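PDB 3VPB: glutamate--LysW ligase ArgX from Sulfolobus tokodaii, which probably catalyses the ATP-dependent joining of the amino group of glutamate to the gamma-carboxyl of the C-terminal glutamate of the carrier protein LysW, in arginine biosynthesis. Local coordinates for residues S92-Y95 with P100-D103; K224-V229 with V234-L239. One frame throughout, in Å; residues are numbered along the deposited sequence.

Contact 1 of 2, residues S92-Y95 with P100-D103; sequences SKLY and PIPD
Ile101 reaches back from the loop after helix 87-96 and sets its two branches against neighbouring residues of the last helical turns, Leu94 and Tyr95. All of the direct contact is apolar. The shorter branch serves Leu94: Ile101 CG2 lies 3.8 Å from Leu94 CB and 4.2 Å from Leu94 CD1, so it rests against the root and one tip of the leucine. The longer branch serves Tyr95, the two side chains crossing at about a right angle, with Ile101 CD1 3.9 Å from Tyr95 CB and 4.0 Å from Tyr95 CD1. The methyl therefore meets the base of the tyrosine and one ortho carbon, approaching the ring obliquely, while the hydroxyl end points away from the isoleucine. Tyr95 CG stands anti to the backbone N (chi1 -176°), which swings the ring to the side where Ile101 CD1 can meet it.

The unit is a helix, a tight turn in the chain and an extended run leading into strand 104-107, the outermost strand, within this chain, of the four-stranded antiparallel sheet of the ATP-grasp domain. The closest CA atoms, those of Tyr95 and Pro100, are 6.7 Å apart, and Ile101 supplies more than half of the 141 Å² buried. An alanine at Ile101 would lack both branches and would probably leave a gap beneath Leu94 CB and the tyrosine ring freer to turn.

Polar bonds lie outside the pair and fix its two sides separately. On the loop, Pro100 pairs through its backbone with Val248 and Asp103 N binds Glu168 OE2; on the helix, Ser92 OG is hydrogen-bonded to Ala65 O of the second subunit. Leu94 also packs on Val248 and Leu251 of strand 245-252.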
loop_
_atom_site.group_PDB
_atom_site.type_symbol
_atom_site.label_atom_id
_atom_site.label_comp_id
_atom_site.label_asym_id
_atom_site.label_seq_id
_atom_site.Cartn_x
_atom_site.Cartn_y
_atom_site.Cartn_z
ATOM N N SER B 92 -23.654 13.114 -4.099
ATOM C CA SER B 92 -24.939 12.725 -3.482
ATOM C C SER B 92 -25.800 13.926 -3.046
ATOM O O SER B 92 -27.002 14.001 -3.396
ATOM C CB SER B 92 -24.729 11.792 -2.271
ATOM O OG SER B 92 -25.968 11.260 -1.842
ATOM N N LYS B 93 -25.196 14.837 -2.281
ATOM C CA LYS B 93 -25.896 16.016 -1.740
ATOM C C LYS B 93 -26.320 16.931 -2.886
ATOM O O LYS B 93 -27.466 17.394 -2.935
ATOM C CB LYS B 93 -25.020 16.803 -0.768
ATOM C CG LYS B 93 -24.782 16.162 0.596
ATOM C CD LYS B 93 -26.071 15.816 1.336
ATOM C CE LYS B 93 -25.777 15.255 2.748
ATOM N NZ LYS B 93 -25.250 13.860 2.726
ATOM N N LEU B 94 -25.401 17.173 -3.822
ATOM C CA LEU B 94 -25.701 18.076 -4.947
ATOM C C LEU B 94 -26.827 17.515 -5.826
ATOM O O LEU B 94 -27.795 18.218 -6.153
ATOM C CB LEU B 94 -24.433 18.324 -5.785
ATOM C CG LEU B 94 -23.304 19.080 -5.074
ATOM C CD1 LEU B 94 -22.093 19.229 -5.994
ATOM C CD2 LEU B 94 -23.751 20.428 -4.546
ATOM N N TYR B 95 -26.704 16.239 -6.177
ATOM C CA TYR B 95 -27.667 15.601 -7.059
ATOM C C TYR B 95 -29.051 15.659 -6.460
ATOM O O TYR B 95 -30.010 15.983 -7.149
ATOM C CB TYR B 95 -27.292 14.149 -7.402
ATOM C CG TYR B 95 -28.253 13.538 -8.400
ATOM C CD1 TYR B 95 -28.103 13.759 -9.769
ATOM C CD2 TYR B 95 -29.342 12.767 -7.963
ATOM C CE1 TYR B 95 -29.014 13.208 -10.687
ATOM C CE2 TYR B 95 -30.257 12.234 -8.864
ATOM C CZ TYR B 95 -30.087 12.459 -10.213
ATOM O OH TYR B 95 -30.993 11.916 -11.085
ATOM N N PRO B 100 -26.715 20.510 -11.093
ATOM C CA PRO B 100 -26.264 19.648 -12.183
ATOM C C PRO B 100 -24.843 19.177 -11.900
ATOM O O PRO B 100 -24.004 19.962 -11.436
ATOM C CB PRO B 100 -26.312 20.587 -13.403
ATOM C CG PRO B 100 -26.042 21.927 -12.799
ATOM C CD PRO B 100 -26.859 21.909 -11.535
ATOM N N ILE B 101 -24.625 17.877 -12.087
ATOM C CA ILE B 101 -23.322 17.255 -11.882
ATOM C C ILE B 101 -23.071 16.428 -13.112
ATOM O O ILE B 101 -23.998 16.136 -13.876
ATOM C CB ILE B 101 -23.311 16.345 -10.586
ATOM C CG1 ILE B 101 -24.269 15.148 -10.769
ATOM C CG2 ILE B 101 -23.579 17.218 -9.332
ATOM C CD1 ILE B 101 -24.153 14.016 -9.708
ATOM N N PRO B 102 -21.811 16.027 -13.352
ATOM C CA PRO B 102 -21.671 15.190 -14.545
ATOM C C PRO B 102 -22.458 13.891 -14.417
ATOM O O PRO B 102 -22.586 13.351 -13.315
ATOM C CB PRO B 102 -20.168 14.868 -14.580
ATOM C CG PRO B 102 -19.525 15.959 -13.750
ATOM C CD PRO B 102 -20.538 16.249 -12.657
ATOM N N ASP B 103 -23.002 13.395 -15.524
ATOM C CA ASP B 103 -23.731 12.114 -15.482
ATOM C C ASP B 103 -22.793 11.031 -14.979
ATOM O O ASP B 103 -21.766 10.798 -15.602
ATOM C CB ASP B 103 -24.230 11.759 -16.875
ATOM C CG ASP B 103 -25.425 12.590 -17.298
ATOM O OD1 ASP B 103 -26.027 13.277 -16.447
ATOM O OD2 ASP B 103 -25.783 12.519 -18.489
#

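Contact 2 of 2, residues K224-V229 with V234-L239; sequences KAVSIV and VSIDIL. With MG (magnesium ion), chain N; ADP (adenosine-5'-diphosphate), chain L.
Val226 packs its two methyls onto Val234 and Ile236, the point at which helix 216-229 lies against strand 233-241 in the five-stranded antiparallel sheet of the ATP-grasp domain. Helix and strand are joined by a short turn, and the strand carries nucleotide and metal ligands on its other face. The tight part is small and wholly apolar. Val226 CG1 is 3.8 Å from Val234 CG2, the two valines lying alongside one another and running opposite ways. Val226 CG2 lies 3.7 Å from Ile236 CD1 and almost as near Ile236 CG1, the two side chains meeting roughly perpendicular. With chi1 at -179°, Val226 directs CG1 to Val234 and CG2 to Ile236, CG2 also lying near Val234 CG2. Val234 and Ile236, two apart on the strand, both point their CB toward the helix. Ile236 packs on Val222 as well, one turn earlier.

The far face of the helix turns away from the strand: Lys224 is exposed and Ser227 and Ile228 partly so, although Ile228 packs on Glu97 and Ile99. In the last turn the Val229 N to Ala225 O bond is weak.

The opposite strand face is polar but buried. Ser235 OG bonds Asn252 ND2 and Glu56 OE2 of the LysW chain. Asp237 OD1 forms a salt bridge with Arg178, and OD2 takes a hydrogen bond from Arg192 NH1, positive charge that probably helps hold the carboxylate in place. Further along, Leu239 CD1 touches ADP C6 at 3.7 Å. The magnesium ion, also bound by Glu250, joins protein to nucleotide: Asp237 OD2 and ADP O2B are each 2.1 Å from the metal, and ADP O2A 2.0 Å.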
loop_
_atom_site.group_PDB
_atom_site.type_symbol
_atom_site.label_atom_id
_atom_site.label_comp_id
_atom_site.label_asym_id
_atom_site.label_seq_id
_atom_site.Cartn_x
_atom_site.Cartn_y
_atom_site.Cartn_z
ATOM N N LYS B 224 -25.724 28.193 -4.709
ATOM C CA LYS B 224 -26.591 27.087 -4.334
ATOM C C LYS B 224 -25.764 25.860 -3.892
ATOM O O LYS B 224 -26.046 25.238 -2.855
ATOM C CB LYS B 224 -27.530 26.744 -5.481
ATOM C CG LYS B 224 -28.493 25.583 -5.195
ATOM C CD LYS B 224 -29.529 25.971 -4.160
ATOM C CE LYS B 224 -30.130 24.746 -3.458
ATOM N NZ LYS B 224 -30.891 25.167 -2.224
ATOM N N ALA B 225 -24.723 25.546 -4.659
ATOM C CA ALA B 225 -23.851 24.388 -4.370
ATOM C C ALA B 225 -23.193 24.482 -2.985
ATOM O O ALA B 225 -23.239 23.541 -2.169
ATOM C CB ALA B 225 -22.803 24.242 -5.472
ATOM N N VAL B 226 -22.622 25.647 -2.707
ATOM C CA VAL B 226 -22.007 25.917 -1.406
ATOM C C VAL B 226 -23.002 25.914 -0.242
ATOM O O VAL B 226 -22.647 25.531 0.881
ATOM C CB VAL B 226 -21.236 27.249 -1.428
ATOM C CG1 VAL B 226 -20.584 27.497 -0.088
ATOM C CG2 VAL B 226 -20.175 27.213 -2.531
ATOM N N SER B 227 -24.222 26.382 -0.494
ATOM C CA SER B 227 -25.238 26.403 0.539
ATOM C C SER B 227 -25.699 24.998 0.870
ATOM O O SER B 227 -26.023 24.713 2.021
ATOM C CB SER B 227 -26.427 27.254 0.117
ATOM O OG SER B 227 -26.031 28.605 -0.041
ATOM N N ILE B 228 -25.736 24.124 -0.132
ATOM C CA ILE B 228 -26.119 22.731 0.100
ATOM C C ILE B 228 -25.127 22.045 1.046
ATOM O O ILE B 228 -25.528 21.303 1.944
ATOM C CB ILE B 228 -26.242 21.954 -1.237
ATOM C CG1 ILE B 228 -27.521 22.379 -1.962
ATOM C CG2 ILE B 228 -26.281 20.432 -1.014
ATOM C CD1 ILE B 228 -27.445 22.103 -3.462
ATOM N N VAL B 229 -23.835 22.301 0.844
ATOM C CA VAL B 229 -22.802 21.599 1.611
ATOM C C VAL B 229 -22.381 22.352 2.874
ATOM O O VAL B 229 -21.681 21.804 3.714
ATOM C CB VAL B 229 -21.544 21.258 0.753
ATOM C CG1 VAL B 229 -21.919 20.441 -0.478
ATOM C CG2 VAL B 229 -20.810 22.520 0.368
ATOM N N VAL B 234 -14.615 27.681 0.890
ATOM C CA VAL B 234 -14.451 26.516 0.009
ATOM C C VAL B 234 -14.210 26.932 -1.433
ATOM O O VAL B 234 -14.587 28.046 -1.848
ATOM C CB VAL B 234 -15.676 25.561 0.046
ATOM C CG1 VAL B 234 -15.825 24.847 1.420
ATOM C CG2 VAL B 234 -16.953 26.316 -0.336
ATOM N N SER B 235 -13.590 26.044 -2.201
ATOM C CA SER B 235 -13.521 26.263 -3.637
ATOM C C SER B 235 -14.486 25.331 -4.354
ATOM O O SER B 235 -14.947 24.307 -3.804
ATOM C CB SER B 235 -12.081 26.112 -4.170
ATOM O OG SER B 235 -11.643 24.788 -4.008
ATOM N N ILE B 236 -14.833 25.722 -5.578
ATOM C CA ILE B 236 -15.770 24.969 -6.388
ATOM C C ILE B 236 -15.184 24.876 -7.793
ATOM O O ILE B 236 -14.670 25.881 -8.336
ATOM C CB ILE B 236 -17.152 25.668 -6.485
ATOM C CG1 ILE B 236 -17.664 26.148 -5.120
ATOM C CG2 ILE B 236 -18.196 24.716 -7.091
ATOM C CD1 ILE B 236 -17.086 27.523 -4.587
ATOM N N ASP B 237 -15.248 23.667 -8.361
ATOM C CA ASP B 237 -14.823 23.416 -9.728
ATOM C C ASP B 237 -16.080 23.260 -10.578
ATOM O O ASP B 237 -16.978 22.460 -10.256
ATOM C CB ASP B 237 -14.012 22.104 -9.863
ATOM C CG ASP B 237 -12.653 22.131 -9.174
ATOM O OD1 ASP B 237 -12.407 22.936 -8.263
ATOM O OD2 ASP B 237 -11.785 21.290 -9.564
ATOM N N ILE B 238 -16.129 24.005 -11.684
ATOM C CA ILE B 238 -17.251 23.902 -12.621
ATOM C C ILE B 238 -16.781 23.605 -14.054
ATOM O O ILE B 238 -15.758 24.117 -14.508
ATOM C CB ILE B 238 -18.120 25.187 -12.553
ATOM C CG1 ILE B 238 -18.919 25.161 -11.245
ATOM C CG2 ILE B 238 -19.055 25.309 -13.792
ATOM C CD1 ILE B 238 -19.521 26.496 -10.857
ATOM N N LEU B 239 -17.514 22.709 -14.723
ATOM C CA LEU B 239 -17.271 22.351 -16.109
ATOM C C LEU B 239 -18.379 22.933 -16.970
ATOM O O LEU B 239 -19.514 23.145 -16.498
ATOM C CB LEU B 239 -17.245 20.830 -16.293
ATOM C CG LEU B 239 -16.131 20.108 -15.529
ATOM C CD1 LEU B 239 -16.461 18.622 -15.400
ATOM C CD2 LEU B 239 -14.817 20.367 -16.250
HETATM MG MG MG N . -10.458 19.776 -9.081
HETATM P PB ADP L . -9.310 16.923 -8.360
HETATM O O1B ADP L . -9.938 16.947 -7.017
HETATM O O2B ADP L . -8.960 18.277 -8.956
HETATM O O3B ADP L . -8.196 15.933 -8.540
HETATM P PA ADP L . -11.341 16.980 -10.438
HETATM O O1A ADP L . -12.587 16.103 -10.521
HETATM O O2A ADP L . -11.404 18.475 -10.219
HETATM O O3A ADP L . -10.438 16.272 -9.312
HETATM O "O5'" ADP L . -10.527 16.693 -11.793
HETATM C "C5'" ADP L . -9.304 17.345 -12.136
HETATM C "C4'" ADP L . -9.380 17.858 -13.562
HETATM O "O4'" ADP L . -9.751 16.777 -14.423
HETATM C "C3'" ADP L . -10.494 18.900 -13.706
HETATM O "O3'" ADP L . -9.995 20.221 -13.465
HETATM C "C2'" ADP L . -10.923 18.730 -15.144
HETATM O "O2'" ADP L . -10.029 19.432 -16.019
HETATM C "C1'" ADP L . -10.713 17.256 -15.370
HETATM N N9 ADP L . -11.972 16.514 -15.166
HETATM C C8 ADP L . -12.362 15.824 -14.064
HETATM N N7 ADP L . -13.548 15.248 -14.307
HETATM C C5 ADP L . -13.914 15.564 -15.565
HETATM C C6 ADP L . -15.067 15.304 -16.435
HETATM N N6 ADP L . -16.076 14.527 -15.995
HETATM N N1 ADP L . -15.041 15.791 -17.711
HETATM C C2 ADP L . -14.036 16.544 -18.173
HETATM N N3 ADP L . -12.962 16.847 -17.400
HETATM C C4 ADP L . -12.876 16.391 -16.121
HETATM O O HOH W 1 -9.452 20.597 -10.769
#

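From the N terminus, contact 1 comes first and closes the short connection between helix 87-96 and strand 104-107; contact 2 later closes the turn between helix 216-229 and strand 233-241. The loops follow in series, neither nesting nor crossing, yet their centres lie 11 Å apart and they touch in space. Lys93 O approaches Ile228 CG2 at 3.8 Å, and Leu94 CD2 lies 4.0 Å from Ala225 O, so helix 87-96 packs on helix 216-229. Strand 245-252 is a further tie, paired with strand 233-241 and touched by Leu94 and Val229 through Leu251. Together they join the four- and five-stranded sheets around the nucleotide.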